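Local coordinates for mannosephosphate isomerase, putative (Archaeoglobus fulgidus, PDB 1ZX5), which probably catalyses the zinc-dependent interconversion of D-mannose 6-phosphate and D-fructose 6-phosphate, as a type 1 mannose-6-phosphate isomerase, at residues Pro95-His101 with Gly173-Glu179; Val100-Asp104 with Gly115-Ser119. One frame throughout, in Å; residues are numbered along the deposited sequence.

Contact 1. Residues Pro95-His101 with Gly173-Glu179; sequences PTQVHVH and GIPHAGE. With LFR (beta-L-fructofuranose), chain B; GOL (glycerol), chain K; ACY (acetic acid), chain I.
His99 and His176 form a hydrogen-bonded antiparallel pair, each backbone N-H bonding to the other's O; the shorter bond, His176 N to His99 O, measures 2.9 Å. Towards Pro95, Thr96 N bonds to Gly178 O, while Gly178 N turns to the Thr96 hydroxyl. At the other end Gly173 N reaches His101 O, and a water links His101 N to Ile174 O.

Beside this single bridge three imidazoles cluster. The rings of His99 and His176 cross obliquely, centroids 4.2 Å apart and planes at 59°. Each is fixed in rotation by a bond from ND1 lying in its own ring plane: His99 ND1 to Gln97 O at 2.7 Å, His176 ND1 to Ile174 O at 3.2 Å. CG sits between backbone N and carbonyl carbon in both (chi1 50° and 66°), which brings His99 NE2 to 3.2 Å from His176 NE2. There glycerol O3 lies 2.9 Å from His176 NE2; its bonds to NE2 of His99 and His101 are weak. His101 ND1 is held by Leu192 O.

Apolar contacts line the opposite flank, with Val98 CG1 3.8 Å from Pro175 CB. Outside the pair, Gln97 OE1 accepts from O1 of the fructofuranose at 2.7 Å and from Val98 N, and Thr96 OG1 donates to O of an acetic acid molecule.

Three NE2 atoms converging on one oxygen, two of them aimed by ND1 bonds to backbone carbonyls within the contact, are consistent with a metal site such as the zinc site expected for this family; no metal is bound here, and a glycerol hydroxyl lies among the three nitrogens.

Contact 2. Residues Val100-Asp104 with Gly115-Ser119; sequences VHPSD and GGVES. With EDO (1,2-ethanediol), chain D.
Pro102 O accepts a hydrogen bond from Val117 N in a nearly linear arrangement of 3.0 Å, the one backbone hydrogen bond between two irregular loops that flank the helix 104-109. Next to it the chains press together at Gly116, whose CA lies 3.6 Å from Ser103 C. With no side chain on Gly116, the main chains pass close enough for its CA and that of Asp104 to be 3.9 Å apart.

Asp104 supplies the second polar link. Its OD1 meets Gly116 N at 2.8 Å, although the N-H is bent away from the ideal line, with an angle of 134° at the hydrogen. CG stands beside the backbone N, anti to the carbonyl carbon (chi1 -77°), and this turns the carboxylate back across the loop towards Gly116. A molecule of ethanediol bridges the same residue: its O2 accepts from Asp104 N at 3.1 Å, and its O1 gives a weak bond to OD1. Ser103, at the N-cap, bonds through OG to Ala106 N.

The apolar half belongs to Val117 and the ring of His101. Val117 CG1 sits over the ring face, 4.2 Å from the centroid and 12° off the normal, a CH-pi contact. The first torsion of Val117, close to fully extended, points this methyl at the imidazole, while Val117 CB packs 3.7 Å from His101 CB. Val117 also touches Ser187 of the strand 181-188.

The start of the helix is thus fastened to the loop that follows its end, and its positive pole would probably stabilise the Asp104 carboxylate. On the His101 ring, Val117 provides a hydrophobic backing over one face.

Overall arrangement
Contacts 1 and 2 follow one another along the same piece of chain and share Val100 and His101, their centres lying about 13 Å apart. His101 is the joint: in contact 1 its NE2 faces the glycerol beside His99 and His176, whereas in contact 2 a face of its ring rests on Val117, so the loop 115-119 is second shell to the histidine cluster. The sugar binds at the start of 95-101, beside Pro95, Thr96 and Gln97, with Asp150 and Lys154; LFR O3 of the sugar is 12.6 Å from GOL O3 of the glycerol. The fructofuranose thus lies away from the probable metal site, although segment 95-101 contributes to both.

Contact 1. Residues Pro95-His101 with Gly173-Glu179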
# COMPACT_ATOMS: atom_id res chain seq x y z
N PRO A 95 2.83 16.67 7.90
CA PRO A 95 3.99 16.10 7.21
C PRO A 95 4.64 14.94 7.99
O PRO A 95 4.85 15.04 9.21
CB PRO A 95 4.95 17.29 7.08
CG PRO A 95 4.47 18.31 8.05
CD PRO A 95 3.02 18.08 8.26
N THR A 96 4.92 13.85 7.28
CA THR A 96 5.71 12.76 7.84
C THR A 96 7.20 13.16 7.75
O THR A 96 7.56 14.01 6.93
CB THR A 96 5.42 11.42 7.11
OG1 THR A 96 5.65 11.55 5.70
CG2 THR A 96 3.94 10.97 7.34
N GLN A 97 8.04 12.60 8.62
CA GLN A 97 9.48 12.76 8.50
C GLN A 97 9.98 11.93 7.32
O GLN A 97 9.37 10.91 6.95
CB GLN A 97 10.18 12.39 9.82
CG GLN A 97 11.74 12.44 9.81
CD GLN A 97 12.35 13.83 9.52
OE1 GLN A 97 12.52 14.22 8.36
NE2 GLN A 97 12.71 14.54 10.58
N VAL A 98 11.08 12.39 6.72
CA VAL A 98 11.72 11.64 5.64
C VAL A 98 12.21 10.29 6.16
O VAL A 98 12.78 10.19 7.25
CB VAL A 98 12.89 12.44 4.99
CG1 VAL A 98 13.58 11.61 3.93
CG2 VAL A 98 12.37 13.76 4.38
N HIS A 99 11.94 9.25 5.39
CA HIS A 99 12.36 7.91 5.73
C HIS A 99 12.74 7.16 4.46
O HIS A 99 12.57 7.68 3.36
CB HIS A 99 11.29 7.18 6.55
CG HIS A 99 9.92 7.22 5.96
ND1 HIS A 99 9.15 8.38 5.92
CD2 HIS A 99 9.15 6.25 5.41
CE1 HIS A 99 7.99 8.12 5.35
NE2 HIS A 99 7.96 6.84 5.03
N VAL A 100 13.26 5.95 4.63
CA VAL A 100 13.81 5.17 3.55
C VAL A 100 13.66 3.69 3.92
O VAL A 100 13.72 3.32 5.10
CB VAL A 100 15.33 5.55 3.27
CG1 VAL A 100 16.22 5.36 4.50
CG2 VAL A 100 15.90 4.79 2.06
N HIS A 101 13.46 2.85 2.91
CA HIS A 101 13.31 1.41 3.09
C HIS A 101 14.56 0.68 2.60
O HIS A 101 15.15 1.08 1.59
CB HIS A 101 12.10 0.91 2.32
CG HIS A 101 10.81 1.56 2.72
ND1 HIS A 101 10.37 1.59 4.03
CD2 HIS A 101 9.86 2.18 1.99
CE1 HIS A 101 9.21 2.22 4.08
NE2 HIS A 101 8.88 2.58 2.86
N GLY A 173 15.99 2.30 -0.84
CA GLY A 173 17.03 3.32 -0.87
C GLY A 173 16.54 4.73 -1.17
O GLY A 173 17.25 5.70 -0.89
N ILE A 174 15.34 4.85 -1.74
CA ILE A 174 14.76 6.16 -2.10
C ILE A 174 14.12 6.84 -0.88
O ILE A 174 13.18 6.30 -0.30
CB ILE A 174 13.70 6.05 -3.25
CG1 ILE A 174 14.30 5.40 -4.51
CG2 ILE A 174 13.09 7.42 -3.57
CD1 ILE A 174 15.43 6.18 -5.16
N PRO A 175 14.63 8.02 -0.49
CA PRO A 175 14.06 8.80 0.61
C PRO A 175 12.70 9.38 0.20
O PRO A 175 12.53 9.80 -0.96
CB PRO A 175 15.08 9.91 0.83
CG PRO A 175 15.72 10.09 -0.52
CD PRO A 175 15.78 8.72 -1.11
N HIS A 176 11.75 9.42 1.13
CA HIS A 176 10.41 9.87 0.79
C HIS A 176 9.64 10.33 2.02
O HIS A 176 10.02 10.04 3.15
CB HIS A 176 9.65 8.77 0.01
CG HIS A 176 9.37 7.54 0.82
ND1 HIS A 176 10.32 6.55 1.03
CD2 HIS A 176 8.26 7.14 1.48
CE1 HIS A 176 9.79 5.60 1.78
NE2 HIS A 176 8.55 5.93 2.07
N ALA A 177 8.55 11.06 1.75
CA ALA A 177 7.66 11.62 2.75
C ALA A 177 6.41 12.12 2.03
O ALA A 177 6.33 12.11 0.78
CB ALA A 177 8.34 12.78 3.51
N GLY A 178 5.42 12.56 2.81
CA GLY A 178 4.19 13.12 2.27
C GLY A 178 3.66 14.19 3.20
O GLY A 178 4.04 14.25 4.37
N GLU A 179 2.77 15.03 2.69
CA GLU A 179 2.16 16.10 3.47
C GLU A 179 0.79 16.43 2.89
O GLU A 179 0.67 16.70 1.70
CB GLU A 179 3.07 17.34 3.45
CG GLU A 179 2.55 18.50 4.25
CD GLU A 179 3.52 19.69 4.24
OE1 GLU A 179 3.99 20.10 3.14
OE2 GLU A 179 3.82 20.22 5.33
C1 LFR B . 11.10 17.26 8.50
C2 LFR B . 9.58 17.31 8.69
C3 LFR B . 9.17 16.58 9.97
C4 LFR B . 8.58 17.60 10.91
C5 LFR B . 8.63 18.94 10.17
C6 LFR B . 7.24 19.56 10.04
O1 LFR B . 11.53 16.52 7.34
O2 LFR B . 8.86 16.76 7.56
O3 LFR B . 8.16 15.59 9.74
O4 LFR B . 9.38 17.63 12.09
O5 LFR B . 9.21 18.70 8.88
O6 LFR B . 7.28 20.97 9.77
C1 GOL K . 3.93 5.89 6.28
O1 GOL K . 4.61 6.99 6.87
C2 GOL K . 4.89 4.93 5.56
O2 GOL K . 4.25 3.68 5.35
C3 GOL K . 5.34 5.50 4.21
O3 GOL K . 6.34 4.72 3.58
C ACY I . 4.04 8.74 3.55
O ACY I . 4.92 9.12 4.37
OXT ACY I . 3.73 7.55 3.37
CH3 ACY I . 3.28 9.74 2.73
O HOH W 1 12.85 3.66 0.15

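Contact 2. Residues Val100-Asp104 with Gly115-Ser119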
# COMPACT_ATOMS: atom_id res chain seq x y z
N VAL A 100 13.26 5.95 4.63
CA VAL A 100 13.81 5.17 3.55
C VAL A 100 13.66 3.69 3.92
O VAL A 100 13.72 3.32 5.10
CB VAL A 100 15.33 5.55 3.27
CG1 VAL A 100 16.22 5.36 4.50
CG2 VAL A 100 15.90 4.79 2.06
N HIS A 101 13.46 2.85 2.91
CA HIS A 101 13.31 1.41 3.09
C HIS A 101 14.56 0.68 2.60
O HIS A 101 15.15 1.08 1.59
CB HIS A 101 12.10 0.91 2.32
CG HIS A 101 10.81 1.56 2.72
ND1 HIS A 101 10.37 1.59 4.03
CD2 HIS A 101 9.86 2.18 1.99
CE1 HIS A 101 9.21 2.22 4.08
NE2 HIS A 101 8.88 2.58 2.86
N PRO A 102 14.92 -0.43 3.28
CA PRO A 102 15.99 -1.29 2.79
C PRO A 102 15.51 -2.24 1.67
O PRO A 102 14.32 -2.58 1.61
CB PRO A 102 16.37 -2.10 4.03
CG PRO A 102 15.07 -2.23 4.77
CD PRO A 102 14.34 -0.93 4.54
N SER A 103 16.43 -2.67 0.81
CA SER A 103 16.19 -3.80 -0.08
C SER A 103 16.20 -5.11 0.71
O SER A 103 16.57 -5.13 1.89
CB SER A 103 17.27 -3.85 -1.16
OG SER A 103 18.55 -4.01 -0.57
N ASP A 104 15.81 -6.21 0.07
CA ASP A 104 15.94 -7.55 0.63
C ASP A 104 17.36 -7.84 1.07
O ASP A 104 17.60 -8.38 2.14
CB ASP A 104 15.52 -8.62 -0.39
CG ASP A 104 14.02 -8.74 -0.52
OD1 ASP A 104 13.27 -8.17 0.32
OD2 ASP A 104 13.57 -9.40 -1.49
N GLY A 115 11.71 -8.65 5.71
CA GLY A 115 12.39 -8.47 4.43
C GLY A 115 12.41 -7.01 3.99
O GLY A 115 11.99 -6.11 4.74
N GLY A 116 12.91 -6.80 2.78
CA GLY A 116 12.94 -5.49 2.14
C GLY A 116 11.56 -4.97 1.74
O GLY A 116 10.56 -5.68 1.83
N VAL A 117 11.52 -3.71 1.33
CA VAL A 117 10.26 -3.05 1.00
C VAL A 117 10.38 -2.32 -0.33
O VAL A 117 11.24 -1.45 -0.50
CB VAL A 117 9.80 -2.03 2.08
CG1 VAL A 117 8.33 -1.63 1.84
CG2 VAL A 117 10.00 -2.56 3.50
N GLU A 118 9.51 -2.69 -1.27
CA GLU A 118 9.21 -1.87 -2.45
C GLU A 118 7.73 -1.52 -2.36
O GLU A 118 6.94 -2.30 -1.82
CB GLU A 118 9.50 -2.62 -3.74
CG GLU A 118 8.72 -3.96 -3.86
CD GLU A 118 8.95 -4.72 -5.19
OE1 GLU A 118 9.81 -4.28 -6.01
OE2 GLU A 118 8.27 -5.75 -5.41
N SER A 119 7.33 -0.36 -2.86
CA SER A 119 5.93 0.03 -2.80
C SER A 119 5.42 0.84 -3.98
O SER A 119 6.17 1.56 -4.66
CB SER A 119 5.62 0.75 -1.49
OG SER A 119 6.35 1.94 -1.43
C1 EDO D . 12.22 -5.83 -2.86
O1 EDO D . 11.41 -6.29 -1.77
C2 EDO D . 13.40 -5.08 -2.27
O2 EDO D . 14.63 -5.65 -2.75